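Side-chain contacts in alcohol dehydrogenase, zinc-containing (Streptococcus pneumoniae serotype 2, PDB 5YLN), which binds zinc and probably catalyses the NAD+-dependent interconversion of alcohols with aldehydes or ketones, as a member of the zinc-containing alcohol dehydrogenase family: residues 91-94 with 99-102; 128-131 with 136-139. All blocks are in the same frame, centred on the assembly; numbering follows the deposited sequence.

Interaction 1 (91-94 with 99-102); sequences VCAC and YCKK. With ZN (zinc ion), chain F.
The contact between C94 and C100 is half of the four-cysteine zinc site that zinc-containing alcohol dehydrogenases carry in a lobe of the catalytic domain, the site usually called structural; C97 and C108 complete the shell. C94 SG binds the zinc ion at 2.3 Å, and C100 SG binds the same zinc ion at 2.2 Å from a different direction. The two sulfurs open an angle of about 117° at the metal, close to tetrahedral. C94 SG and C100 SG are 3.9 Å apart, far too distant for a disulfide, and are joined through the metal. C94 places its sulfur between its own N and carbonyl carbon (chi1 78°), whereas the C100 thiolate swings beside its backbone N (chi1 -78°); these torsions of opposite sign bring the two sulfurs to the zinc from the two segments. C94 N also approaches C100 SG to 3.5 Å, but its N-H is directed well aside of the sulfur. The methyl of A93 lies against the same atom, A93 CB to C100 SG being 4.0 Å, and puts an apolar wall beside the thiolate. Most of the area buried here belongs to C100, whose CB points toward 91-94. In the fold, the zinc loop leaves strand 91-92, where C92 makes backbone hydrogen bonds with G113 of strand 113-114. Y105 packs on V91 and A93, H132 touches C94, and Y99 rests on R240 of the second subunit.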
loop_
_atom_site.group_PDB
_atom_site.type_symbol
_atom_site.label_atom_id
_atom_site.label_comp_id
_atom_site.label_asym_id
_atom_site.label_seq_id
_atom_site.Cartn_x
_atom_site.Cartn_y
_atom_site.Cartn_z
ATOM N N VAL A 91 15.778 8.114 -15.693
ATOM C CA VAL A 91 16.108 8.499 -14.327
ATOM C C VAL A 91 17.622 8.532 -14.169
ATOM O O VAL A 91 18.305 7.576 -14.549
ATOM C CB VAL A 91 15.480 7.512 -13.321
ATOM C CG1 VAL A 91 16.156 7.629 -11.965
ATOM C CG2 VAL A 91 13.966 7.754 -13.213
ATOM N N CYS A 92 18.146 9.625 -13.601
ATOM C CA CYS A 92 19.565 9.725 -13.277
ATOM C C CYS A 92 19.812 9.272 -11.845
ATOM O O CYS A 92 19.054 9.627 -10.937
ATOM C CB CYS A 92 20.064 11.162 -13.427
ATOM S SG CYS A 92 19.694 11.919 -15.014
ATOM N N ALA A 93 20.915 8.547 -11.640
ATOM C CA ALA A 93 21.262 7.972 -10.343
ATOM C C ALA A 93 22.729 8.260 -10.040
ATOM O O ALA A 93 23.607 7.878 -10.812
ATOM C CB ALA A 93 20.994 6.459 -10.337
ATOM N N CYS A 94 23.000 8.915 -8.906
ATOM C CA CYS A 94 24.386 9.171 -8.529
ATOM C C CYS A 94 25.071 7.915 -7.985
ATOM O O CYS A 94 26.303 7.834 -8.034
ATOM C CB CYS A 94 24.458 10.308 -7.501
ATOM S SG CYS A 94 24.012 9.812 -5.752
ATOM N N TYR A 99 19.152 7.411 -1.085
ATOM C CA TYR A 99 18.144 6.658 -1.825
ATOM C C TYR A 99 18.755 5.765 -2.890
ATOM O O TYR A 99 18.218 4.686 -3.155
ATOM C CB TYR A 99 17.094 7.605 -2.424
ATOM C CG TYR A 99 16.195 8.126 -1.336
ATOM C CD1 TYR A 99 15.474 7.232 -0.542
ATOM C CD2 TYR A 99 16.104 9.494 -1.059
ATOM C CE1 TYR A 99 14.661 7.686 0.481
ATOM C CE2 TYR A 99 15.300 9.956 -0.039
ATOM C CZ TYR A 99 14.586 9.040 0.736
ATOM O OH TYR A 99 13.784 9.469 1.751
ATOM N N CYS A 100 19.859 6.188 -3.511
ATOM C CA CYS A 100 20.550 5.319 -4.464
ATOM C C CYS A 100 21.063 4.051 -3.785
ATOM O O CYS A 100 21.081 2.971 -4.392
ATOM C CB CYS A 100 21.707 6.067 -5.126
ATOM S SG CYS A 100 21.204 7.210 -6.448
ATOM N N LYS A 101 21.509 4.166 -2.537
ATOM C CA LYS A 101 21.937 2.974 -1.815
ATOM C C LYS A 101 20.793 1.983 -1.619
ATOM O O LYS A 101 21.045 0.785 -1.481
ATOM C CB LYS A 101 22.562 3.376 -0.476
ATOM C CG LYS A 101 23.991 3.901 -0.629
ATOM C CD LYS A 101 24.890 2.827 -1.252
ATOM C CE LYS A 101 26.344 3.237 -1.264
ATOM N NZ LYS A 101 26.768 3.756 0.062
ATOM N N LYS A 102 19.546 2.447 -1.647
ATOM C CA LYS A 102 18.386 1.575 -1.567
ATOM C C LYS A 102 17.906 1.092 -2.931
ATOM O O LYS A 102 16.966 0.295 -2.986
ATOM C CB LYS A 102 17.233 2.287 -0.850
ATOM C CG LYS A 102 17.509 2.637 0.614
ATOM C CD LYS A 102 16.350 3.430 1.217
ATOM C CE LYS A 102 16.559 3.689 2.704
ATOM N NZ LYS A 102 16.444 2.444 3.521
HETATM ZN ZN ZN F . 21.757 9.199 -5.612
#

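Interaction 2 (128-131 with 136-139); sequences LRVP and TLYH
V130, just beyond strand 127-129, meets both T136 and L137 through one methyl. Ahead of it in the chain, the R129 guanidinium is tied by a salt bridge to E111. V130 CG1 extends anti to its backbone N (chi1 179°) and is aimed at the flank of T136, where it lies 3.7 Å from T136 CG2 and 3.9 Å from T136 CB; the V130 and T136 side chains run antiparallel past one another. The same V130 CG1 is 3.9 Å from L137 CD2, a leucine branch that reaches in from the start of strand 137-139, so V130 CG1 touches both residues. V130 also packs on V34 of strand 33-39, while L137 packs on V86 and I88 of strand 85-88. P131 comes next and contributes its carbonyl: the CB of P131 is directed away from 136-139, its ring packs on C92, and P131 CG lies over one face of the R129 guanidinium, near its rim. T136 OG1 lies 3.1 Å from P131 O, with an angle of about 151° at the oxygen from P131 C to T136 OG1. With chi1 at -56°, T136 turns this hydroxyl beside its own N. H132 O is its stronger partner, and the bond to P131 O is not settled. The contact thus joins the end of strand 127-129 to the start of strand 137-139 across helix 133-136, combining buried apolar packing with one buried threonine hydroxyl that lies near two backbone carbonyls.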
loop_
_atom_site.group_PDB
_atom_site.type_symbol
_atom_site.label_atom_id
_atom_site.label_comp_id
_atom_site.label_asym_id
_atom_site.label_seq_id
_atom_site.Cartn_x
_atom_site.Cartn_y
_atom_site.Cartn_z
ATOM N N LEU A 128 22.783 15.135 -25.877
ATOM C CA LEU A 128 22.250 15.124 -24.525
ATOM C C LEU A 128 23.400 15.096 -23.530
ATOM O O LEU A 128 24.286 14.246 -23.632
ATOM C CB LEU A 128 21.339 13.906 -24.330
ATOM C CG LEU A 128 20.897 13.566 -22.904
ATOM C CD1 LEU A 128 19.877 14.593 -22.419
ATOM C CD2 LEU A 128 20.330 12.153 -22.858
ATOM N N ARG A 129 23.386 16.006 -22.562
ATOM C CA ARG A 129 24.253 15.858 -21.406
ATOM C C ARG A 129 23.620 14.851 -20.454
ATOM O O ARG A 129 22.457 15.002 -20.059
ATOM C CB ARG A 129 24.484 17.190 -20.694
ATOM C CG ARG A 129 25.010 16.969 -19.284
ATOM C CD ARG A 129 25.365 18.241 -18.557
ATOM N NE ARG A 129 25.875 17.891 -17.231
ATOM C CZ ARG A 129 25.176 17.997 -16.106
ATOM N NH1 ARG A 129 23.931 18.474 -16.137
ATOM N NH2 ARG A 129 25.716 17.618 -14.951
ATOM N N VAL A 130 24.374 13.820 -20.095
ATOM C CA VAL A 130 23.885 12.768 -19.212
ATOM C C VAL A 130 24.648 12.855 -17.891
ATOM O O VAL A 130 25.829 12.489 -17.838
ATOM C CB VAL A 130 24.058 11.390 -19.852
ATOM C CG1 VAL A 130 23.559 10.311 -18.911
ATOM C CG2 VAL A 130 23.359 11.361 -21.181
ATOM N N PRO A 131 24.025 13.309 -16.799
ATOM C CA PRO A 131 24.695 13.244 -15.489
ATOM C C PRO A 131 24.835 11.800 -15.027
ATOM O O PRO A 131 24.036 10.940 -15.398
ATOM C CB PRO A 131 23.761 14.026 -14.556
ATOM C CG PRO A 131 22.694 14.650 -15.452
ATOM C CD PRO A 131 22.637 13.784 -16.684
ATOM N N THR A 136 23.623 5.855 -15.293
ATOM C CA THR A 136 22.447 6.229 -16.065
ATOM C C THR A 136 22.409 5.578 -17.438
ATOM O O THR A 136 21.323 5.435 -18.010
ATOM C CB THR A 136 22.391 7.765 -16.187
ATOM O OG1 THR A 136 22.413 8.316 -14.861
ATOM C CG2 THR A 136 21.124 8.278 -16.930
ATOM N N LEU A 137 23.551 5.133 -17.956
ATOM C CA LEU A 137 23.650 4.510 -19.271
ATOM C C LEU A 137 23.743 2.992 -19.141
ATOM O O LEU A 137 24.258 2.470 -18.153
ATOM C CB LEU A 137 24.878 5.035 -20.019
ATOM C CG LEU A 137 24.964 6.539 -20.258
ATOM C CD1 LEU A 137 26.237 6.882 -21.038
ATOM C CD2 LEU A 137 23.738 6.995 -21.027
ATOM N N TYR A 138 23.252 2.291 -20.160
ATOM C CA TYR A 138 23.373 0.840 -20.256
ATOM C C TYR A 138 23.887 0.458 -21.633
ATOM O O TYR A 138 23.388 0.958 -22.648
ATOM C CB TYR A 138 22.039 0.150 -19.989
ATOM C CG TYR A 138 21.591 0.299 -18.563
ATOM C CD1 TYR A 138 21.999 -0.609 -17.590
ATOM C CD2 TYR A 138 20.784 1.362 -18.180
ATOM C CE1 TYR A 138 21.600 -0.472 -16.286
ATOM C CE2 TYR A 138 20.380 1.508 -16.879
ATOM C CZ TYR A 138 20.792 0.589 -15.932
ATOM O OH TYR A 138 20.400 0.721 -14.623
ATOM N N HIS A 139 24.869 -0.439 -21.667
ATOM C CA HIS A 139 25.353 -0.953 -22.934
ATOM C C HIS A 139 24.249 -1.735 -23.634
ATOM O O HIS A 139 23.539 -2.515 -23.004
ATOM C CB HIS A 139 26.578 -1.843 -22.701
ATOM C CG HIS A 139 27.808 -1.083 -22.312
ATOM N ND1 HIS A 139 28.513 -0.303 -23.210
ATOM C CD2 HIS A 139 28.455 -0.978 -21.129
ATOM C CE1 HIS A 139 29.543 0.244 -22.593
ATOM N NE2 HIS A 139 29.530 -0.149 -21.330
#

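From the N terminus, interaction 1 comes first: the chain leaves strand 91-92 and turns back at 99-102, closing a short zinc loop with four residues between its ends. Interaction 2 follows in series, neither nested nor crossed, and closes the helical turn 133-136 between strands 127-129 and 137-139. Those strands pair with 33-39 and 85-88 respectively, so the second closure links parts of the large mixed sheet. The two loops meet directly: C92 SG packs 3.9 Å from P131 CD, and V91 O lies 3.8 Å from T136 CG2. The root of the zinc loop is thereby seated on the turn, within the GroES-like domain.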